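Local coordinates for dephospho-CoA kinase (Mycobacterium paratuberculosis, PDB 6N39), which probably catalyses the ATP-dependent phosphorylation of the 3'-hydroxyl of dephospho-CoA, the last step of coenzyme A biosynthesis, at residues F205-N208 against R212-A215; I214-V219 against P295-I300; V236-T241 against L290-P295; I329-D334 against P338-I343. All blocks are in the same frame, centred on the assembly; numbering follows the deposited sequence.

How the contacts relate
From the N terminus, contact 1 comes first: it closes the short turn that ends helix 187-210. Contact 2 starts where contact 1 stops, sharing Ile214 and Ala215, and closes a long excursion of 75 residues by meeting 295-300. Contact 3 lies within this excursion, joining helix 228-243 to the end of helix 286-291, and shares Pro295 with contact 2. Contact 4 follows later as a beta hairpin. Its segment 329-334 is the common neighbour: Ser332 O lies 2.9 Å from Ala215 N, and Ala331 N lies 3.0 Å from Pro295 O, tying the loops of contacts 1 to 3 to the hairpin of the mixed sheet.

Contact 1: residues F205-N208 against R212-A215; sequences FAHN and RQIA
A Schellman motif ends helix 187-210, and its outer bond joins Asn208 to Gln213. Gln213 N donates to Asn208 O over 2.7 Å, with an angle of 155° at the hydrogen. Two further features identify the motif: Arg212, the C-prime residue, has positive phi, and its own N turns back to Leu209 O. Arg212 N also comes within 2.8 Å of Asn208 O, but the angle is too poor, so it is not counted as a bond. The side chain of Asn208 packs against the departing chain. Its CB sits 3.4 Å from Gln213 O, and its OD1 is 3.8 Å from Gln213 CB. The two side chains cross at about a right angle, with their amide planes 71° apart, and the amides do not bond to each other. With CG set beside the backbone N and anti to the carbonyl carbon (chi1 -79°), the Asn208 amide runs along the outgoing segment; ND2 passes 4.2 Å from Ala215 CB and finds its hydrogen-bond acceptor in Ala333 O. Gln213 OE1 bonds instead to Thr211 OG1, inside the turn, and stays 4.3 Å from His207 NE2 on the exposed surface. Beyond the turn, Ala215 makes a backbone hydrogen bond with Ser332, so the loop is tied to the chain just beyond strand 328-331. The paired backbone bonds and the positive phi together are the signature of a Schellman C-cap, used here to turn a long helix into the loop leading to strand 221-222.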
loop_
_atom_site.group_PDB
_atom_site.type_symbol
_atom_site.label_atom_id
_atom_site.label_comp_id
_atom_site.label_asym_id
_atom_site.label_seq_id
_atom_site.Cartn_x
_atom_site.Cartn_y
_atom_site.Cartn_z
ATOM N N PHE A 205 6.036 10.787 -6.638
ATOM C CA PHE A 205 5.970 9.328 -6.561
ATOM C C PHE A 205 6.232 8.702 -7.930
ATOM O O PHE A 205 7.107 7.836 -8.080
ATOM C CB PHE A 205 4.599 8.908 -6.009
ATOM C CG PHE A 205 4.497 7.451 -5.555
ATOM C CD1 PHE A 205 5.581 6.580 -5.625
ATOM C CD2 PHE A 205 3.292 6.966 -5.044
ATOM C CE1 PHE A 205 5.466 5.242 -5.193
ATOM C CE2 PHE A 205 3.159 5.643 -4.622
ATOM C CZ PHE A 205 4.258 4.776 -4.683
ATOM N N ALA A 206 5.496 9.154 -8.949
ATOM C CA ALA A 206 5.676 8.624 -10.302
ATOM C C ALA A 206 7.072 8.922 -10.841
ATOM O O ALA A 206 7.699 8.062 -11.478
ATOM C CB ALA A 206 4.612 9.200 -11.252
ATOM N N HIS A 207 7.565 10.147 -10.625
ATOM C CA HIS A 207 8.890 10.486 -11.135
ATOM C C HIS A 207 9.963 9.636 -10.471
ATOM O O HIS A 207 10.894 9.166 -11.135
ATOM C CB HIS A 207 9.183 11.974 -10.919
ATOM C CG HIS A 207 10.552 12.376 -11.355
ATOM N ND1 HIS A 207 10.948 12.350 -12.674
ATOM C CD2 HIS A 207 11.613 12.833 -10.653
ATOM C CE1 HIS A 207 12.195 12.771 -12.766
ATOM N NE2 HIS A 207 12.622 13.073 -11.554
ATOM N N ASN A 208 9.846 9.435 -9.157
ATOM C CA ASN A 208 10.797 8.611 -8.424
ATOM C C ASN A 208 10.780 7.184 -8.929
ATOM O O ASN A 208 11.840 6.567 -9.080
ATOM C CB ASN A 208 10.477 8.632 -6.928
ATOM C CG ASN A 208 10.963 9.897 -6.242
ATOM O OD1 ASN A 208 11.736 10.667 -6.813
ATOM N ND2 ASN A 208 10.528 10.104 -5.009
ATOM N N ARG A 212 13.767 5.252 -10.628
ATOM C CA ARG A 212 14.190 4.300 -9.592
ATOM C C ARG A 212 14.891 5.015 -8.434
ATOM O O ARG A 212 15.927 4.576 -7.933
ATOM C CB ARG A 212 15.074 3.203 -10.187
ATOM C CG ARG A 212 14.616 2.735 -11.572
ATOM C CD ARG A 212 14.095 1.303 -11.590
ATOM N NE ARG A 212 13.786 0.842 -12.951
ATOM C CZ ARG A 212 12.764 1.281 -13.689
ATOM N NH1 ARG A 212 11.939 2.209 -13.216
ATOM N NH2 ARG A 212 12.557 0.799 -14.909
ATOM N N GLN A 213 14.319 6.138 -8.014
ATOM C CA GLN A 213 14.752 6.874 -6.837
ATOM C C GLN A 213 13.799 6.605 -5.683
ATOM O O GLN A 213 12.638 6.261 -5.886
ATOM C CB GLN A 213 14.796 8.382 -7.119
ATOM C CG GLN A 213 15.962 8.825 -8.002
ATOM C CD GLN A 213 16.032 10.350 -8.110
ATOM O OE1 GLN A 213 15.294 10.970 -8.887
ATOM N NE2 GLN A 213 16.899 10.958 -7.308
ATOM N N ILE A 214 14.291 6.794 -4.460
ATOM C CA ILE A 214 13.484 6.562 -3.270
ATOM C C ILE A 214 13.247 7.894 -2.569
ATOM O O ILE A 214 13.955 8.879 -2.792
ATOM C CB ILE A 214 14.143 5.551 -2.311
ATOM C CG1 ILE A 214 15.456 6.123 -1.764
ATOM C CG2 ILE A 214 14.382 4.210 -3.028
ATOM C CD1 ILE A 214 15.710 5.774 -0.307
ATOM N N ALA A 215 12.237 7.913 -1.700
ATOM C CA ALA A 215 11.899 9.093 -0.906
ATOM C C ALA A 215 12.429 8.922 0.516
ATOM O O ALA A 215 11.917 8.100 1.282
ATOM C CB ALA A 215 10.386 9.311 -0.886
#

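Contact 2: residues I214-V219 against P295-I300; sequences IARAPV and PRLEHI
Ile214 and Pro295 mark the nearest approach of the two backbones, their CA atoms 6.5 Å apart; neither segment is regular helix or strand, and beyond this point the chains diverge. Residues Leu297 to Ile300 form a type I beta turn, whose bond from Ile300 N to Leu297 O is weak at 3.5 Å. The segments form no hydrogen bonds with each other, and what joins them is apolar packing led by Ile214. Its CG1 occupies the crowded position between the backbone N and the carbonyl carbon (chi1 65°), which spreads the two branches over different partners: CG2 meets Pro295 CB at 4.3 Å, while CG1 meets Leu297 CD2 at 4.2 Å. The same leucine methyl also touches the exposed Arg216, whose extended chain brings NH2 to within 4.0 Å of Leu297 CD2. Ile214 CD1 lies over the centre of one face of the Arg216 guanidinium, 3.6 Å above its plane, so isoleucine, arginine and leucine form one small cluster. Arg296 points away from it and makes a salt bridge to Glu298: NH2 reaches the syn lone pair of OE2 at 2.6 Å, only 11° out of the guanidinium plane. Asp283 gives Arg296 NH1 a second carboxylate partner. Segment 295-300 is also bound through its backbone to the strand beside it, Pro295 with Ala331 and Leu297 with Ile329. The arrangement is that of one loop, 295-300, pairing with edge strand 328-331 of the mixed sheet, while 214-219 packs beside it, Ile214 resting on Ala331.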
loop_
_atom_site.group_PDB
_atom_site.type_symbol
_atom_site.label_atom_id
_atom_site.label_comp_id
_atom_site.label_asym_id
_atom_site.label_seq_id
_atom_site.Cartn_x
_atom_site.Cartn_y
_atom_site.Cartn_z
ATOM N N ILE A 214 14.291 6.794 -4.460
ATOM C CA ILE A 214 13.484 6.562 -3.270
ATOM C C ILE A 214 13.247 7.894 -2.569
ATOM O O ILE A 214 13.955 8.879 -2.792
ATOM C CB ILE A 214 14.143 5.551 -2.311
ATOM C CG1 ILE A 214 15.456 6.123 -1.764
ATOM C CG2 ILE A 214 14.382 4.210 -3.028
ATOM C CD1 ILE A 214 15.710 5.774 -0.307
ATOM N N ALA A 215 12.237 7.913 -1.700
ATOM C CA ALA A 215 11.899 9.093 -0.906
ATOM C C ALA A 215 12.429 8.922 0.516
ATOM O O ALA A 215 11.917 8.100 1.282
ATOM C CB ALA A 215 10.386 9.311 -0.886
ATOM N N ARG A 216 13.412 9.726 0.892
ATOM C CA ARG A 216 13.998 9.614 2.222
ATOM C C ARG A 216 13.264 10.514 3.211
ATOM O O ARG A 216 12.701 11.542 2.835
ATOM C CB ARG A 216 15.488 9.957 2.180
ATOM C CG ARG A 216 16.302 8.916 1.409
ATOM C CD ARG A 216 17.775 9.288 1.286
ATOM N NE ARG A 216 18.552 8.201 0.688
ATOM C CZ ARG A 216 18.596 7.938 -0.618
ATOM N NH1 ARG A 216 17.903 8.683 -1.474
ATOM N NH2 ARG A 216 19.327 6.924 -1.069
ATOM N N ALA A 217 13.228 10.082 4.489
ATOM C CA ALA A 217 12.620 10.885 5.543
ATOM C C ALA A 217 13.676 11.759 6.203
ATOM O O ALA A 217 14.868 11.474 6.108
ATOM C CB ALA A 217 11.957 9.983 6.583
ATOM N N PRO A 218 13.282 12.838 6.876
ATOM C CA PRO A 218 14.281 13.702 7.519
ATOM C C PRO A 218 14.931 12.982 8.685
ATOM O O PRO A 218 14.461 11.949 9.157
ATOM C CB PRO A 218 13.476 14.917 7.998
ATOM C CG PRO A 218 12.144 14.811 7.310
ATOM C CD PRO A 218 11.915 13.355 7.056
ATOM N N VAL A 219 16.042 13.552 9.162
ATOM C CA VAL A 219 16.732 12.980 10.315
ATOM C C VAL A 219 16.054 13.337 11.628
ATOM O O VAL A 219 16.479 12.854 12.684
ATOM C CB VAL A 219 18.207 13.435 10.296
ATOM C CG1 VAL A 219 19.087 12.535 11.166
ATOM C CG2 VAL A 219 18.712 13.445 8.868
ATOM N N PRO A 295 11.466 0.989 -5.400
ATOM C CA PRO A 295 12.734 0.730 -6.093
ATOM C C PRO A 295 13.751 0.095 -5.151
ATOM O O PRO A 295 13.731 0.310 -3.934
ATOM C CB PRO A 295 13.200 2.130 -6.547
ATOM C CG PRO A 295 11.912 2.957 -6.621
ATOM C CD PRO A 295 11.053 2.403 -5.483
ATOM N N ARG A 296 14.688 -0.646 -5.741
ATOM C CA ARG A 296 15.780 -1.242 -4.978
ATOM C C ARG A 296 16.949 -0.267 -4.817
ATOM O O ARG A 296 17.259 0.508 -5.723
ATOM C CB ARG A 296 16.273 -2.514 -5.658
ATOM C CG ARG A 296 17.418 -3.202 -4.870
ATOM C CD ARG A 296 17.445 -4.695 -5.123
ATOM N NE ARG A 296 18.256 -5.027 -6.294
ATOM C CZ ARG A 296 18.486 -6.275 -6.707
ATOM N NH1 ARG A 296 17.942 -7.318 -6.042
ATOM N NH2 ARG A 296 19.253 -6.474 -7.782
ATOM N N LEU A 297 17.592 -0.296 -3.645
ATOM C CA LEU A 297 18.881 0.374 -3.458
ATOM C C LEU A 297 19.960 -0.601 -3.906
ATOM O O LEU A 297 20.262 -1.576 -3.208
ATOM C CB LEU A 297 19.077 0.808 -2.007
ATOM C CG LEU A 297 18.033 1.875 -1.654
ATOM C CD1 LEU A 297 17.792 1.977 -0.173
ATOM C CD2 LEU A 297 18.487 3.219 -2.211
ATOM N N GLU A 298 20.537 -0.339 -5.073
ATOM C CA GLU A 298 21.300 -1.371 -5.768
ATOM C C GLU A 298 22.609 -1.710 -5.055
ATOM O O GLU A 298 23.059 -2.862 -5.119
ATOM C CB GLU A 298 21.558 -0.928 -7.216
ATOM C CG GLU A 298 21.562 -2.070 -8.235
ATOM C CD GLU A 298 20.272 -2.912 -8.237
ATOM O OE1 GLU A 298 19.153 -2.350 -8.181
ATOM O OE2 GLU A 298 20.391 -4.153 -8.297
ATOM N N HIS A 299 23.228 -0.752 -4.361
ATOM C CA HIS A 299 24.550 -0.976 -3.784
ATOM C C HIS A 299 24.531 -1.221 -2.279
ATOM O O HIS A 299 25.545 -0.979 -1.613
ATOM C CB HIS A 299 25.461 0.199 -4.101
ATOM C CG HIS A 299 25.546 0.487 -5.561
ATOM N ND1 HIS A 299 26.223 -0.333 -6.436
ATOM C CD2 HIS A 299 24.999 1.472 -6.310
ATOM C CE1 HIS A 299 26.113 0.151 -7.661
ATOM N NE2 HIS A 299 25.374 1.245 -7.611
ATOM N N ILE A 300 23.413 -1.668 -1.724
ATOM C CA ILE A 300 23.371 -2.129 -0.336
ATOM C C ILE A 300 23.040 -3.614 -0.373
ATOM O O ILE A 300 21.925 -4.001 -0.750
ATOM C CB ILE A 300 22.354 -1.356 0.515
ATOM C CG1 ILE A 300 22.648 0.150 0.466
ATOM C CG2 ILE A 300 22.397 -1.858 1.972
ATOM C CD1 ILE A 300 21.693 0.979 1.296
#

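Contact 3: residues V236-T241 against L290-P295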
loop_
_atom_site.group_PDB
_atom_site.type_symbol
_atom_site.label_atom_id
_atom_site.label_comp_id
_atom_site.label_asym_id
_atom_site.label_seq_id
_atom_site.Cartn_x
_atom_site.Cartn_y
_atom_site.Cartn_z
ATOM N N VAL A 236 2.337 -3.993 4.759
ATOM C CA VAL A 236 2.514 -5.438 4.892
ATOM C C VAL A 236 1.622 -6.174 3.902
ATOM O O VAL A 236 2.075 -7.088 3.204
ATOM C CB VAL A 236 2.225 -5.888 6.339
ATOM C CG1 VAL A 236 2.037 -7.423 6.400
ATOM C CG2 VAL A 236 3.348 -5.436 7.294
ATOM N N ASN A 237 0.339 -5.788 3.825
ATOM C CA ASN A 237 -0.571 -6.453 2.895
ATOM C C ASN A 237 -0.112 -6.263 1.457
ATOM O O ASN A 237 -0.108 -7.214 0.658
ATOM C CB ASN A 237 -1.999 -5.920 3.069
ATOM C CG ASN A 237 -2.639 -6.365 4.371
ATOM O OD1 ASN A 237 -2.143 -7.269 5.045
ATOM N ND2 ASN A 237 -3.759 -5.733 4.731
ATOM N N ARG A 238 0.256 -5.020 1.104
ATOM C CA ARG A 238 0.705 -4.712 -0.253
ATOM C C ARG A 238 1.925 -5.546 -0.640
ATOM O O ARG A 238 2.022 -6.054 -1.769
ATOM C CB ARG A 238 1.019 -3.212 -0.352
ATOM C CG ARG A 238 1.619 -2.763 -1.680
ATOM C CD ARG A 238 1.965 -1.234 -1.674
ATOM N NE ARG A 238 0.794 -0.426 -1.312
ATOM C CZ ARG A 238 0.787 0.543 -0.394
ATOM N NH1 ARG A 238 1.917 0.902 0.234
ATOM N NH2 ARG A 238 -0.354 1.173 -0.126
ATOM N N LEU A 239 2.852 -5.719 0.292
ATOM C CA LEU A 239 4.070 -6.459 -0.005
ATOM C C LEU A 239 3.810 -7.966 -0.052
ATOM O O LEU A 239 4.411 -8.669 -0.870
ATOM C CB LEU A 239 5.157 -6.127 1.024
ATOM C CG LEU A 239 5.703 -4.685 1.069
ATOM C CD1 LEU A 239 6.631 -4.460 2.300
ATOM C CD2 LEU A 239 6.454 -4.358 -0.200
ATOM N N LYS A 240 2.909 -8.483 0.791
ATOM C CA LYS A 240 2.524 -9.894 0.675
ATOM C C LYS A 240 1.954 -10.182 -0.710
ATOM O O LYS A 240 2.359 -11.146 -1.389
ATOM C CB LYS A 240 1.505 -10.254 1.768
ATOM C CG LYS A 240 2.137 -10.417 3.165
ATOM C CD LYS A 240 1.076 -10.665 4.245
ATOM C CE LYS A 240 0.338 -12.008 4.086
ATOM N NZ LYS A 240 1.169 -13.194 4.383
ATOM N N THR A 241 1.031 -9.325 -1.158
ATOM C CA THR A 241 0.434 -9.508 -2.472
ATOM C C THR A 241 1.483 -9.413 -3.569
ATOM O O THR A 241 1.486 -10.226 -4.500
ATOM C CB THR A 241 -0.677 -8.475 -2.697
ATOM O OG1 THR A 241 -1.740 -8.749 -1.776
ATOM C CG2 THR A 241 -1.224 -8.567 -4.129
ATOM N N LEU A 290 9.060 -3.091 -7.524
ATOM C CA LEU A 290 9.055 -1.811 -8.227
ATOM C C LEU A 290 7.645 -1.446 -8.688
ATOM O O LEU A 290 7.196 -0.310 -8.500
ATOM C CB LEU A 290 10.026 -1.858 -9.416
ATOM C CG LEU A 290 10.124 -0.592 -10.284
ATOM C CD1 LEU A 290 10.686 0.590 -9.503
ATOM C CD2 LEU A 290 10.958 -0.839 -11.558
ATOM N N ALA A 291 6.917 -2.412 -9.277
ATOM C CA ALA A 291 5.535 -2.148 -9.661
ATOM C C ALA A 291 4.686 -1.792 -8.449
ATOM O O ALA A 291 3.738 -1.014 -8.571
ATOM C CB ALA A 291 4.924 -3.359 -10.391
ATOM N N ALA A 292 5.014 -2.331 -7.271
ATOM C CA ALA A 292 4.238 -2.008 -6.078
ATOM C C ALA A 292 4.683 -0.713 -5.403
ATOM O O ALA A 292 4.090 -0.342 -4.384
ATOM C CB ALA A 292 4.303 -3.157 -5.069
ATOM N N GLY A 293 5.700 -0.029 -5.928
ATOM C CA GLY A 293 6.088 1.279 -5.435
ATOM C C GLY A 293 7.452 1.387 -4.764
ATOM O O GLY A 293 7.738 2.429 -4.157
ATOM N N TYR A 294 8.319 0.378 -4.886
ATOM C CA TYR A 294 9.528 0.278 -4.061
ATOM C C TYR A 294 10.756 -0.033 -4.912
ATOM O O TYR A 294 11.074 -1.208 -5.146
ATOM C CB TYR A 294 9.353 -0.799 -2.983
ATOM C CG TYR A 294 8.131 -0.604 -2.104
ATOM C CD1 TYR A 294 6.882 -1.121 -2.477
ATOM C CD2 TYR A 294 8.232 0.073 -0.890
ATOM C CE1 TYR A 294 5.758 -0.928 -1.681
ATOM C CE2 TYR A 294 7.131 0.254 -0.080
ATOM C CZ TYR A 294 5.894 -0.241 -0.474
ATOM O OH TYR A 294 4.803 -0.019 0.339
ATOM N N PRO A 295 11.466 0.989 -5.400
ATOM C CA PRO A 295 12.734 0.730 -6.093
ATOM C C PRO A 295 13.751 0.095 -5.151
ATOM O O PRO A 295 13.731 0.310 -3.934
ATOM C CB PRO A 295 13.200 2.130 -6.547
ATOM C CG PRO A 295 11.912 2.957 -6.621
ATOM C CD PRO A 295 11.053 2.403 -5.483
#
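Tyr294 is the tight part of this contact, held by two residues of helix 228-243, one over a ring face and one at the edge. Its OH accepts a hydrogen bond of 3.0 Å from Arg238 NH1, with an angle of 154° at the hydrogen, and lies in the guanidinium plane. Along the ring edge, Arg238 CD comes to 3.8 Å from Tyr294 CE1. Leu239 instead covers a face: its CD2 stands 4.1 Å from the Tyr294 ring centroid, 23° off the ring normal, in a CH-pi contact displaced toward the rim. The arginine chain runs extended to CD and then bends (chi3 -55°), which swings the guanidinium round to the phenol. Packing is thinner toward Ala292, whose CB is 4.3 Å from Arg238 CG and whose O is 3.6 Å from Arg238 CD. Ala291 on one segment and Lys240 and Thr241 on the other are exposed and do not touch across the contact. Gly293, with positive phi, ends helix 286-291 in a Schellman motif, its N bonded to Leu290 O at 3.0 Å, consistent with the turn that brings Tyr294 toward helix 228-243. The buried guanidinium has further partners: NE donates to Phe132 O and NH2 forms a salt bridge with Asp178. Its positive charge is thus met by a carboxylate, a carbonyl and a hydroxyl at once, and would probably polarise the tyrosine O-H; the chemistry implies a fixed polar junction between the UPF0157 region and the kinase part of the chain.

Contact 4: residues I329-D334 against P338-I343; sequences IHASAD and PTNVHI
Ile329-Ala331 and Thr339-Ile343 run antiparallel, their axes 4.6 Å apart at closest and 159° between directions. His330 and Val341 form the hydrogen-bonded pair, with N to O distances of 2.9 Å from His330 N to Val341 O and 2.8 Å from Val341 N to His330 O. Just past the strand, Ser332 N adds a further backbone bond to Thr339 O at 2.9 Å, and a water accepts from Thr339 N and lies 2.8 Å from Ser332 O, to which it can donate. Ile329 and His342 lie side by side on one face: with CG1 anti to the backbone N (chi1 179°), Ile329 puts CD1 3.7 Å from His342 CE1. The imidazole is held at both nitrogens, by Lys327 and Asp271. On the opposite face His330 CD2 meets Ile343 CD1 at 3.5 Å, while His330 ND1 is bonded to Tyr294 O. Ser332 OG accepts from Asp334 N at 2.9 Å, an ST turn, and Asp334 takes Gly336 N on OD1 and Arg201 on OD2. In the mixed sheet strand 328-331 is outermost and 339-345 lies next to strand 270-276; helix 228-243 packs on the Val341 face through Leu239, and helix 187-210 meets Ala333 and Asp334 at the hairpin end.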
loop_
_atom_site.group_PDB
_atom_site.type_symbol
_atom_site.label_atom_id
_atom_site.label_comp_id
_atom_site.label_asym_id
_atom_site.label_seq_id
_atom_site.Cartn_x
_atom_site.Cartn_y
_atom_site.Cartn_z
ATOM N N ILE A 329 17.665 -4.531 -0.047
ATOM C CA ILE A 329 16.832 -3.512 0.584
ATOM C C ILE A 329 16.250 -2.619 -0.505
ATOM O O ILE A 329 16.940 -2.228 -1.452
ATOM C CB ILE A 329 17.604 -2.692 1.649
ATOM C CG1 ILE A 329 16.709 -1.599 2.283
ATOM C CG2 ILE A 329 18.880 -2.095 1.060
ATOM C CD1 ILE A 329 17.468 -0.726 3.393
ATOM N N HIS A 330 14.951 -2.375 -0.405
ATOM C CA HIS A 330 14.215 -1.458 -1.256
ATOM C C HIS A 330 13.693 -0.331 -0.377
ATOM O O HIS A 330 13.711 -0.420 0.855
ATOM C CB HIS A 330 13.025 -2.157 -1.937
ATOM C CG HIS A 330 13.402 -3.293 -2.838
ATOM N ND1 HIS A 330 12.995 -3.354 -4.153
ATOM C CD2 HIS A 330 14.114 -4.425 -2.609
ATOM C CE1 HIS A 330 13.461 -4.463 -4.705
ATOM N NE2 HIS A 330 14.126 -5.138 -3.785
ATOM N N ALA A 331 13.171 0.716 -1.006
ATOM C CA ALA A 331 12.483 1.730 -0.211
ATOM C C ALA A 331 11.372 2.346 -1.043
ATOM O O ALA A 331 11.373 2.263 -2.274
ATOM C CB ALA A 331 13.434 2.827 0.299
ATOM N N SER A 332 10.423 2.982 -0.359
ATOM C CA SER A 332 9.282 3.544 -1.076
ATOM C C SER A 332 9.709 4.758 -1.884
ATOM O O SER A 332 10.546 5.546 -1.445
ATOM C CB SER A 332 8.167 3.937 -0.111
ATOM O OG SER A 332 7.114 4.563 -0.820
ATOM N N ALA A 333 9.126 4.906 -3.071
ATOM C CA ALA A 333 9.262 6.111 -3.877
ATOM C C ALA A 333 8.228 7.178 -3.519
ATOM O O ALA A 333 8.244 8.255 -4.119
ATOM C CB ALA A 333 9.138 5.759 -5.369
ATOM N N ASP A 334 7.330 6.897 -2.569
ATOM C CA ASP A 334 6.233 7.804 -2.238
ATOM C C ASP A 334 6.687 8.765 -1.141
ATOM O O ASP A 334 6.871 8.327 0.008
ATOM C CB ASP A 334 5.022 6.993 -1.783
ATOM C CG ASP A 334 3.793 7.852 -1.462
ATOM O OD1 ASP A 334 3.865 9.092 -1.512
ATOM O OD2 ASP A 334 2.731 7.262 -1.177
ATOM N N PRO A 338 7.631 7.484 3.596
ATOM C CA PRO A 338 8.941 6.824 3.576
ATOM C C PRO A 338 8.893 5.481 4.293
ATOM O O PRO A 338 8.333 5.353 5.389
ATOM C CB PRO A 338 9.855 7.826 4.290
ATOM C CG PRO A 338 9.196 9.172 4.042
ATOM C CD PRO A 338 7.711 8.866 4.106
ATOM N N THR A 339 9.496 4.477 3.654
ATOM C CA THR A 339 9.420 3.076 4.049
ATOM C C THR A 339 10.702 2.380 3.606
ATOM O O THR A 339 11.091 2.511 2.443
ATOM C CB THR A 339 8.228 2.365 3.371
ATOM O OG1 THR A 339 7.029 3.133 3.503
ATOM C CG2 THR A 339 8.014 0.970 3.933
ATOM N N ASN A 340 11.329 1.627 4.500
ATOM C CA ASN A 340 12.415 0.720 4.144
ATOM C C ASN A 340 11.894 -0.708 4.106
ATOM O O ASN A 340 11.174 -1.131 5.009
ATOM C CB ASN A 340 13.567 0.795 5.156
ATOM C CG ASN A 340 14.238 2.122 5.173
ATOM O OD1 ASN A 340 14.386 2.767 4.137
ATOM N ND2 ASN A 340 14.673 2.548 6.357
ATOM N N VAL A 341 12.263 -1.458 3.071
ATOM C CA VAL A 341 11.827 -2.845 2.932
ATOM C C VAL A 341 13.080 -3.708 2.860
ATOM O O VAL A 341 13.717 -3.814 1.805
ATOM C CB VAL A 341 10.931 -3.056 1.704
ATOM C CG1 VAL A 341 10.511 -4.522 1.577
ATOM C CG2 VAL A 341 9.682 -2.182 1.795
ATOM N N HIS A 342 13.439 -4.331 3.976
ATOM C CA HIS A 342 14.597 -5.214 4.049
ATOM C C HIS A 342 14.182 -6.614 3.615
ATOM O O HIS A 342 13.168 -7.131 4.082
ATOM C CB HIS A 342 15.157 -5.255 5.480
ATOM C CG HIS A 342 15.390 -3.904 6.089
ATOM N ND1 HIS A 342 16.613 -3.270 6.047
ATOM C CD2 HIS A 342 14.565 -3.077 6.774
ATOM C CE1 HIS A 342 16.527 -2.101 6.662
ATOM N NE2 HIS A 342 15.294 -1.958 7.112
ATOM N N ILE A 343 14.972 -7.243 2.758
ATOM C CA ILE A 343 14.694 -8.602 2.297
ATOM C C ILE A 343 15.825 -9.479 2.810
ATOM O O ILE A 343 16.980 -9.323 2.380
ATOM C CB ILE A 343 14.592 -8.679 0.772
ATOM C CG1 ILE A 343 13.664 -7.573 0.242
ATOM C CG2 ILE A 343 14.107 -10.068 0.338
ATOM C CD1 ILE A 343 13.477 -7.630 -1.250
HETATM O O HOH W 1 11.054 5.604 1.276
#